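Long-range contacts in amine oxidase (Emericella nidulans, PDB 3PGB), which probably oxidises primary amines with molecular oxygen, as a copper- and topaquinone-dependent amine oxidase that also carries calcium: residues 536-541 / 692-697; 646-651 / 686-691. All blocks are in the same frame, centred on the assembly; numbering follows the deposited sequence.

Interaction 1 of 2, residues 536-541 / 692-697; sequences LNFKAD and LNLGMH. With CA (calcium ion), chain F.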
ATOM      1  N   LEU A 536       4.837   9.912 -12.262  1.00 13.60           N
ATOM      2  CA  LEU A 536       5.878  10.724 -11.646  1.00 13.62           C
ATOM      3  C   LEU A 536       7.168   9.928 -11.617  1.00 13.76           C
ATOM      4  O   LEU A 536       7.213   8.852 -11.034  1.00 13.80           O
ATOM      5  CB  LEU A 536       5.470  11.137 -10.231  1.00 13.55           C
ATOM      6  CG  LEU A 536       4.211  12.012 -10.141  1.00 12.75           C
ATOM      7  CD1 LEU A 536       2.969  11.163  -9.947  1.00 12.18           C
ATOM      8  CD2 LEU A 536       4.337  13.023  -9.011  1.00 12.76           C
ATOM      9  N   ASN A 537       8.209  10.459 -12.256  1.00 14.20           N
ATOM     10  CA  ASN A 537       9.484   9.742 -12.417  1.00 14.25           C
ATOM     11  C   ASN A 537      10.452  10.093 -11.308  1.00 14.11           C
ATOM     12  O   ASN A 537      10.614  11.263 -10.981  1.00 14.17           O
ATOM     13  CB  ASN A 537      10.135  10.062 -13.770  1.00 14.10           C
ATOM     14  CG  ASN A 537      11.260   9.092 -14.127  1.00 14.68           C
ATOM     15  OD1 ASN A 537      12.437   9.474 -14.211  1.00 14.42           O
ATOM     16  ND2 ASN A 537      10.903   7.830 -14.331  1.00 14.79           N
ATOM     17  N   PHE A 538      11.103   9.075 -10.752  1.00 14.24           N
ATOM     18  CA  PHE A 538      12.074   9.257  -9.679  1.00 14.28           C
ATOM     19  C   PHE A 538      13.413   8.654 -10.066  1.00 14.55           C
ATOM     20  O   PHE A 538      13.462   7.545 -10.600  1.00 14.85           O
ATOM     21  CB  PHE A 538      11.572   8.595  -8.398  1.00 14.18           C
ATOM     22  CG  PHE A 538      10.490   9.366  -7.695  1.00 13.49           C
ATOM     23  CD1 PHE A 538       9.164   9.203  -8.051  1.00 13.83           C
ATOM     24  CD2 PHE A 538      10.799  10.238  -6.670  1.00 13.50           C
ATOM     25  CE1 PHE A 538       8.163   9.908  -7.398  1.00 14.19           C
ATOM     26  CE2 PHE A 538       9.807  10.947  -6.014  1.00 13.55           C
ATOM     27  CZ  PHE A 538       8.492  10.785  -6.376  1.00 13.82           C
ATOM     28  N   LYS A 539      14.497   9.381  -9.790  1.00 14.79           N
ATOM     29  CA  LYS A 539      15.851   8.873 -10.010  1.00 14.82           C
ATOM     30  C   LYS A 539      16.374   8.217  -8.731  1.00 14.90           C
ATOM     31  O   LYS A 539      16.429   8.856  -7.680  1.00 14.66           O
ATOM     32  CB  LYS A 539      16.776  10.008 -10.431  1.00 14.96           C
ATOM     33  CG  LYS A 539      18.187   9.566 -10.815  1.00 15.48           C
ATOM     34  CD  LYS A 539      19.060  10.764 -11.117  1.00 16.09           C
ATOM     35  CE  LYS A 539      20.444  10.356 -11.563  1.00 16.25           C
ATOM     36  NZ  LYS A 539      21.304  11.545 -11.865  1.00 16.20           N
ATOM     37  N   ALA A 540      16.745   6.941  -8.830  1.00 14.91           N
ATOM     38  CA  ALA A 540      17.295   6.188  -7.709  1.00 14.95           C
ATOM     39  C   ALA A 540      18.695   5.682  -8.071  1.00 15.08           C
ATOM     40  O   ALA A 540      18.847   4.617  -8.662  1.00 15.09           O
ATOM     41  CB  ALA A 540      16.374   5.027  -7.352  1.00 14.89           C
ATOM     42  N   ASP A 541      19.714   6.460  -7.721  1.00 15.21           N
ATOM     43  CA  ASP A 541      21.096   6.099  -8.026  1.00 15.13           C
ATOM     44  C   ASP A 541      21.671   5.220  -6.923  1.00 15.09           C
ATOM     45  O   ASP A 541      22.492   5.675  -6.122  1.00 15.13           O
ATOM     46  CB  ASP A 541      21.950   7.362  -8.215  1.00 15.16           C
ATOM     47  CG  ASP A 541      23.354   7.057  -8.719  1.00 15.25           C
ATOM     48  OD1 ASP A 541      23.665   5.883  -9.006  1.00 15.17           O
ATOM     49  OD2 ASP A 541      24.159   8.002  -8.819  1.00 16.21           O
ATOM     50  N   LEU A 692      12.472   5.126 -11.646  1.00 13.39           N
ATOM     51  CA  LEU A 692      11.203   4.521 -11.219  1.00 13.54           C
ATOM     52  C   LEU A 692      10.032   5.454 -11.441  1.00 13.68           C
ATOM     53  O   LEU A 692      10.120   6.645 -11.131  1.00 13.82           O
ATOM     54  CB  LEU A 692      11.250   4.186  -9.729  1.00 13.44           C
ATOM     55  CG  LEU A 692      12.320   3.206  -9.281  1.00 13.28           C
ATOM     56  CD1 LEU A 692      12.356   3.176  -7.767  1.00 13.06           C
ATOM     57  CD2 LEU A 692      12.064   1.817  -9.870  1.00 13.02           C
ATOM     58  N   ASN A 693       8.932   4.910 -11.961  1.00 13.78           N
ATOM     59  CA  ASN A 693       7.680   5.652 -12.050  1.00 14.00           C
ATOM     60  C   ASN A 693       6.718   5.284 -10.926  1.00 14.38           C
ATOM     61  O   ASN A 693       6.412   4.108 -10.714  1.00 14.50           O
ATOM     62  CB  ASN A 693       6.995   5.421 -13.400  1.00 13.93           C
ATOM     63  CG  ASN A 693       7.600   6.252 -14.519  1.00 13.67           C
ATOM     64  OD1 ASN A 693       8.045   7.380 -14.302  1.00 13.98           O
ATOM     65  ND2 ASN A 693       7.605   5.702 -15.725  1.00 12.26           N
ATOM     66  N   LEU A 694       6.272   6.294 -10.187  1.00 14.72           N
ATOM     67  CA  LEU A 694       5.065   6.173  -9.397  1.00 15.12           C
ATOM     68  C   LEU A 694       3.959   6.732 -10.279  1.00 15.79           C
ATOM     69  O   LEU A 694       4.221   7.586 -11.129  1.00 16.48           O
ATOM     70  CB  LEU A 694       5.176   6.954  -8.089  1.00 15.01           C
ATOM     71  CG  LEU A 694       6.344   6.615  -7.154  1.00 14.41           C
ATOM     72  CD1 LEU A 694       6.101   7.233  -5.786  1.00 14.22           C
ATOM     73  CD2 LEU A 694       6.566   5.132  -7.019  1.00 13.64           C
ATOM     74  N   GLY A 695       2.734   6.248 -10.112  1.00 16.36           N
ATOM     75  CA  GLY A 695       1.639   6.718 -10.948  1.00 16.93           C
ATOM     76  C   GLY A 695       0.288   6.087 -10.682  1.00 17.40           C
ATOM     77  O   GLY A 695       0.189   5.104  -9.954  1.00 17.59           O
ATOM     78  N   MET A 696      -0.746   6.667 -11.292  1.00 17.83           N
ATOM     79  CA  MET A 696      -2.139   6.271 -11.076  1.00 18.29           C
ATOM     80  C   MET A 696      -2.947   6.462 -12.349  1.00 17.87           C
ATOM     81  O   MET A 696      -2.698   7.406 -13.097  1.00 17.78           O
ATOM     82  CB  MET A 696      -2.785   7.174 -10.033  1.00 18.81           C
ATOM     83  CG  MET A 696      -2.248   7.059  -8.634  1.00 21.25           C
ATOM     84  SD  MET A 696      -2.110   8.688  -7.864  1.00 27.24           S
ATOM     85  CE  MET A 696      -0.373   9.054  -8.149  1.00 24.78           C
ATOM     86  N   HIS A 697      -3.924   5.585 -12.576  1.00 17.23           N
ATOM     87  CA  HIS A 697      -4.944   5.821 -13.583  1.00 16.74           C
ATOM     88  C   HIS A 697      -6.121   6.433 -12.846  1.00 16.70           C
ATOM     89  O   HIS A 697      -6.710   5.793 -11.972  1.00 16.81           O
ATOM     90  CB  HIS A 697      -5.376   4.524 -14.269  1.00 16.62           C
ATOM     91  CG  HIS A 697      -4.252   3.764 -14.897  1.00 16.09           C
ATOM     92  ND1 HIS A 697      -3.596   4.198 -16.028  1.00 14.47           N
ATOM     93  CD2 HIS A 697      -3.676   2.587 -14.556  1.00 15.91           C
ATOM     94  CE1 HIS A 697      -2.657   3.326 -16.351  1.00 14.61           C
ATOM     95  NE2 HIS A 697      -2.689   2.337 -15.478  1.00 15.35           N
TER
HETATM   96 CA    CA F 903      24.662   3.742  -9.188  1.00 15.97          CA
HETATM   97  O   HOH W   1      25.137   1.265  -9.242  1.00  6.14           O

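Interaction 2 of 2, residues 646-651 / 686-691; sequences VQVTRQ and TDLVVW. With CA (calcium ion), chain F.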
ATOM      1  N   VAL A 646       9.898   0.524 -14.680  1.00 15.66           N
ATOM      2  CA  VAL A 646      11.266   0.462 -14.170  1.00 15.37           C
ATOM      3  C   VAL A 646      12.213   0.485 -15.354  1.00 15.12           C
ATOM      4  O   VAL A 646      12.047  -0.270 -16.299  1.00 14.92           O
ATOM      5  CB  VAL A 646      11.492  -0.812 -13.316  1.00 15.42           C
ATOM      6  CG1 VAL A 646      12.973  -1.044 -13.042  1.00 14.99           C
ATOM      7  CG2 VAL A 646      10.710  -0.715 -12.010  1.00 15.22           C
ATOM      8  N   GLN A 647      13.190   1.377 -15.293  1.00 15.11           N
ATOM      9  CA  GLN A 647      14.095   1.618 -16.400  1.00 15.25           C
ATOM     10  C   GLN A 647      15.498   1.824 -15.836  1.00 15.51           C
ATOM     11  O   GLN A 647      15.700   2.630 -14.931  1.00 15.64           O
ATOM     12  CB  GLN A 647      13.615   2.833 -17.213  1.00 15.05           C
ATOM     13  CG  GLN A 647      12.249   2.606 -17.873  1.00 14.44           C
ATOM     14  CD  GLN A 647      11.692   3.830 -18.567  1.00 14.44           C
ATOM     15  OE1 GLN A 647      11.846   3.988 -19.774  1.00 14.38           O
ATOM     16  NE2 GLN A 647      11.026   4.700 -17.809  1.00 13.61           N
ATOM     17  N   VAL A 648      16.459   1.070 -16.351  1.00 15.79           N
ATOM     18  CA  VAL A 648      17.813   1.112 -15.829  1.00 16.11           C
ATOM     19  C   VAL A 648      18.781   1.546 -16.923  1.00 16.43           C
ATOM     20  O   VAL A 648      18.753   1.014 -18.034  1.00 16.46           O
ATOM     21  CB  VAL A 648      18.236  -0.251 -15.254  1.00 16.02           C
ATOM     22  CG1 VAL A 648      19.556  -0.123 -14.538  1.00 15.33           C
ATOM     23  CG2 VAL A 648      17.163  -0.778 -14.302  1.00 16.00           C
ATOM     24  N   THR A 649      19.611   2.534 -16.599  1.00 16.67           N
ATOM     25  CA  THR A 649      20.632   3.041 -17.509  1.00 16.97           C
ATOM     26  C   THR A 649      21.945   3.159 -16.768  1.00 17.47           C
ATOM     27  O   THR A 649      21.976   3.225 -15.533  1.00 17.08           O
ATOM     28  CB  THR A 649      20.295   4.445 -18.042  1.00 16.88           C
ATOM     29  OG1 THR A 649      20.304   5.382 -16.957  1.00 16.85           O
ATOM     30  CG2 THR A 649      18.938   4.463 -18.728  1.00 16.62           C
ATOM     31  N   ARG A 650      23.030   3.208 -17.530  1.00 18.10           N
ATOM     32  CA  ARG A 650      24.344   3.401 -16.944  1.00 18.75           C
ATOM     33  C   ARG A 650      24.492   4.858 -16.552  1.00 18.63           C
ATOM     34  O   ARG A 650      24.058   5.750 -17.290  1.00 18.64           O
ATOM     35  CB  ARG A 650      25.450   3.001 -17.912  1.00 18.93           C
ATOM     36  CG  ARG A 650      26.810   3.100 -17.281  1.00 21.13           C
ATOM     37  CD  ARG A 650      27.863   2.442 -18.108  1.00 24.17           C
ATOM     38  NE  ARG A 650      29.122   2.377 -17.383  1.00 26.54           N
ATOM     39  CZ  ARG A 650      30.268   1.952 -17.908  1.00 29.01           C
ATOM     40  NH1 ARG A 650      30.323   1.545 -19.180  1.00 29.39           N
ATOM     41  NH2 ARG A 650      31.368   1.925 -17.152  1.00 29.56           N
ATOM     42  N   GLN A 651      25.102   5.092 -15.393  1.00 18.59           N
ATOM     43  CA  GLN A 651      25.265   6.444 -14.870  1.00 18.69           C
ATOM     44  C   GLN A 651      26.240   7.247 -15.734  1.00 18.55           C
ATOM     45  O   GLN A 651      27.284   6.745 -16.154  1.00 18.61           O
ATOM     46  CB  GLN A 651      25.758   6.409 -13.415  1.00 18.90           C
ATOM     47  CG  GLN A 651      25.584   7.727 -12.634  1.00 19.09           C
ATOM     48  CD  GLN A 651      26.654   8.778 -12.932  1.00 19.50           C
ATOM     49  OE1 GLN A 651      27.763   8.459 -13.368  1.00 19.07           O
ATOM     50  NE2 GLN A 651      26.316  10.042 -12.692  1.00 19.10           N
ATOM     51  N   THR A 686      28.548  -2.332 -13.423  1.00 18.62           N
ATOM     52  CA  THR A 686      28.936  -0.952 -13.677  1.00 18.41           C
ATOM     53  C   THR A 686      28.042  -0.071 -12.826  1.00 18.16           C
ATOM     54  O   THR A 686      27.173  -0.580 -12.112  1.00 18.02           O
ATOM     55  CB  THR A 686      28.768  -0.566 -15.162  1.00 18.49           C
ATOM     56  OG1 THR A 686      27.378  -0.416 -15.472  1.00 18.13           O
ATOM     57  CG2 THR A 686      29.386  -1.628 -16.071  1.00 19.08           C
ATOM     58  N   ASP A 687      28.256   1.244 -12.904  1.00 17.73           N
ATOM     59  CA  ASP A 687      27.439   2.207 -12.168  1.00 17.22           C
ATOM     60  C   ASP A 687      26.110   2.385 -12.889  1.00 16.77           C
ATOM     61  O   ASP A 687      26.058   2.918 -13.991  1.00 17.04           O
ATOM     62  CB  ASP A 687      28.178   3.548 -12.031  1.00 17.23           C
ATOM     63  CG  ASP A 687      27.474   4.530 -11.089  1.00 17.23           C
ATOM     64  OD1 ASP A 687      26.272   4.336 -10.785  1.00 16.52           O
ATOM     65  OD2 ASP A 687      28.131   5.499 -10.647  1.00 16.17           O
ATOM     66  N   LEU A 688      25.031   1.942 -12.257  1.00 16.31           N
ATOM     67  CA  LEU A 688      23.705   2.035 -12.868  1.00 15.78           C
ATOM     68  C   LEU A 688      22.817   3.018 -12.116  1.00 15.28           C
ATOM     69  O   LEU A 688      23.072   3.346 -10.952  1.00 15.18           O
ATOM     70  CB  LEU A 688      23.045   0.649 -12.966  1.00 15.81           C
ATOM     71  CG  LEU A 688      23.063  -0.268 -11.741  1.00 16.41           C
ATOM     72  CD1 LEU A 688      22.110   0.246 -10.667  1.00 16.23           C
ATOM     73  CD2 LEU A 688      22.716  -1.710 -12.135  1.00 16.84           C
ATOM     74  N   VAL A 689      21.793   3.505 -12.808  1.00 14.77           N
ATOM     75  CA  VAL A 689      20.763   4.340 -12.214  1.00 14.18           C
ATOM     76  C   VAL A 689      19.426   3.673 -12.486  1.00 14.00           C
ATOM     77  O   VAL A 689      19.127   3.316 -13.628  1.00 13.97           O
ATOM     78  CB  VAL A 689      20.750   5.745 -12.836  1.00 14.09           C
ATOM     79  CG1 VAL A 689      19.663   6.602 -12.201  1.00 14.31           C
ATOM     80  CG2 VAL A 689      22.092   6.397 -12.685  1.00 13.95           C
ATOM     81  N   VAL A 690      18.630   3.483 -11.440  1.00 13.77           N
ATOM     82  CA  VAL A 690      17.288   2.952 -11.591  1.00 13.37           C
ATOM     83  C   VAL A 690      16.313   4.124 -11.621  1.00 13.24           C
ATOM     84  O   VAL A 690      16.257   4.913 -10.686  1.00 12.91           O
ATOM     85  CB  VAL A 690      16.940   1.991 -10.456  1.00 13.46           C
ATOM     86  CG1 VAL A 690      15.550   1.394 -10.667  1.00 13.36           C
ATOM     87  CG2 VAL A 690      17.990   0.897 -10.366  1.00 13.20           C
ATOM     88  N   TRP A 691      15.577   4.239 -12.724  1.00 13.38           N
ATOM     89  CA  TRP A 691      14.561   5.270 -12.903  1.00 13.32           C
ATOM     90  C   TRP A 691      13.184   4.644 -12.662  1.00 13.22           C
ATOM     91  O   TRP A 691      12.780   3.741 -13.387  1.00 12.89           O
ATOM     92  CB  TRP A 691      14.636   5.850 -14.322  1.00 13.35           C
ATOM     93  CG  TRP A 691      16.000   6.316 -14.729  1.00 13.57           C
ATOM     94  CD1 TRP A 691      16.983   5.568 -15.305  1.00 14.50           C
ATOM     95  CD2 TRP A 691      16.533   7.637 -14.598  1.00 13.57           C
ATOM     96  NE1 TRP A 691      18.097   6.338 -15.536  1.00 13.98           N
ATOM     97  CE2 TRP A 691      17.845   7.613 -15.111  1.00 13.55           C
ATOM     98  CE3 TRP A 691      16.029   8.839 -14.096  1.00 13.43           C
ATOM     99  CZ2 TRP A 691      18.660   8.745 -15.137  1.00 13.67           C
ATOM    100  CZ3 TRP A 691      16.840   9.963 -14.125  1.00 13.67           C
ATOM    101  CH2 TRP A 691      18.140   9.908 -14.643  1.00 13.20           C
TER
HETATM  102 CA    CA F 903      24.662   3.742  -9.188  1.00 15.97          CA
HETATM  103  O   HOH W   2      10.793   4.249 -15.068  1.00 18.33           O
HETATM  104  O   HOH W   1      25.137   1.265  -9.242  1.00  6.14           O

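Interaction 1 of 2, residues 536-541 / 692-697
An antiparallel strand pair in the core of the copper amine oxidase enzyme domain joins Leu536, Asn537 and Phe538 to Leu694, Asn693 and Leu692. Leu536 with Leu694 and Phe538 with Leu692 are hydrogen-bonded pairs. The shortest bond runs from Phe538 N to Leu692 O, at 2.6 Å. Asn537 and Asn693 form the non-hydrogen-bonded pair between them, and here the side chains bond to each other; the backbone of Asn537 bonds to strand 374-389 instead. Asn537 ND2 donates to Asn693 OD1 at 2.9 Å, nearly straight at 168°. The acceptor lies in the amide plane of Asn537, but the donor sits above the carbonyl plane of Asn693. The two amides are turned 67° against each other. Their other ends are also held: Asn537 OD1 by Ser658, and Asn693 ND2 by the carbonyls of Tyr644 and Trp641.

The strands belong to the large beta-sandwich of this family. One, 532-542, carries the copper ligands His532 and His534; the other, 686-698, runs on to the copper ligand His698. On the face opposite the asparagines, Phe538 CE1 meets Leu694 CD1 at 3.7 Å. The CG of Phe538 lies anti to its carbonyl carbon (chi1 -76°), which sets the ring beside the leucine. Leu692 and Leu694 pack on strand 714-722 on this face. Toward the copper, Met696 CE comes within 4.3 Å of Leu536 CD1, and the nearest atom of the Met696 side chain lies about 6 Å from the copper ion. At the other end of segment 536-541, Asp541 OD1 binds calcium at 2.4 Å, and OD2 forms a salt bridge with Lys114.

Interaction 2 of 2, residues 646-651 / 686-691
Strands 646-650 and 686-691 run antiparallel, their axes 4.6 Å apart at closest approach and their directions 150° apart. Gln647 with Trp691 and Thr649 with Val689 are hydrogen-bonded pairs. One further bond, Gln651 N to Asp687 O at 2.8 Å, carries the ladder past the end of strand 646-650.

Trp691 reaches diagonally across to Thr649. Its NE1 donates to Thr649 OG1 at 2.8 Å, almost straight at 169° and in the plane of the indole. Thr649 OG1 stands between its own backbone N and carbonyl carbon (chi1 65°), where it meets the ring at its edge. Gln647 O also lies at this edge, 3.2 Å from Trp691 CD1. Val689 CG1 covers part of one indole face, toward the rim. Water 2 lies between Gln647 NE2 and Trp691 O; NE2 also bonds to the carbonyl of Trp641.

In the beta-sandwich of the enzyme domain, strand 646-650 is flanked by 686-698 and the short strand 588-589. Val648 CG1 rests 3.9 Å from Leu688 CB, on the face that packs against Ile551.

At residues 687 and 688 the contact becomes a calcium site. Asp687 OD1 binds the calcium ion at 2.3 Å, and Leu688 O binds it at 2.4 Å, while water 1, another ligand, accepts a bond from Leu688 N. Gln651 lies alongside Asp687, its CB 3.4 Å from Asp687 OD1. Asp687 OD2 makes a salt bridge with Lys114. Beyond it, Thr686 and Arg650 cross at about a right angle, with Thr686 CG2 over one face of the guanidinium.

Both interactions use strand 686-698, at successive parts of its length and with different partner strands. Interaction 1 is the deeper, its centre about 9 Å from the centre of the chain, against about 20 Å for the centre of interaction 2; both are largely buried, though interaction 2 has more partly exposed residues, at its calcium end. A probable backbone hydrogen bond from Ala540 N to Val690 O continues the pairing between them. One calcium ion joins them, with Asp541 from interaction 1 and Asp687 and Leu688 from interaction 2; Phe542 and Asp543 complete the protein ligands. The cross-strand side-chain bond is amide to amide in interaction 1 and indole to hydroxyl in interaction 2.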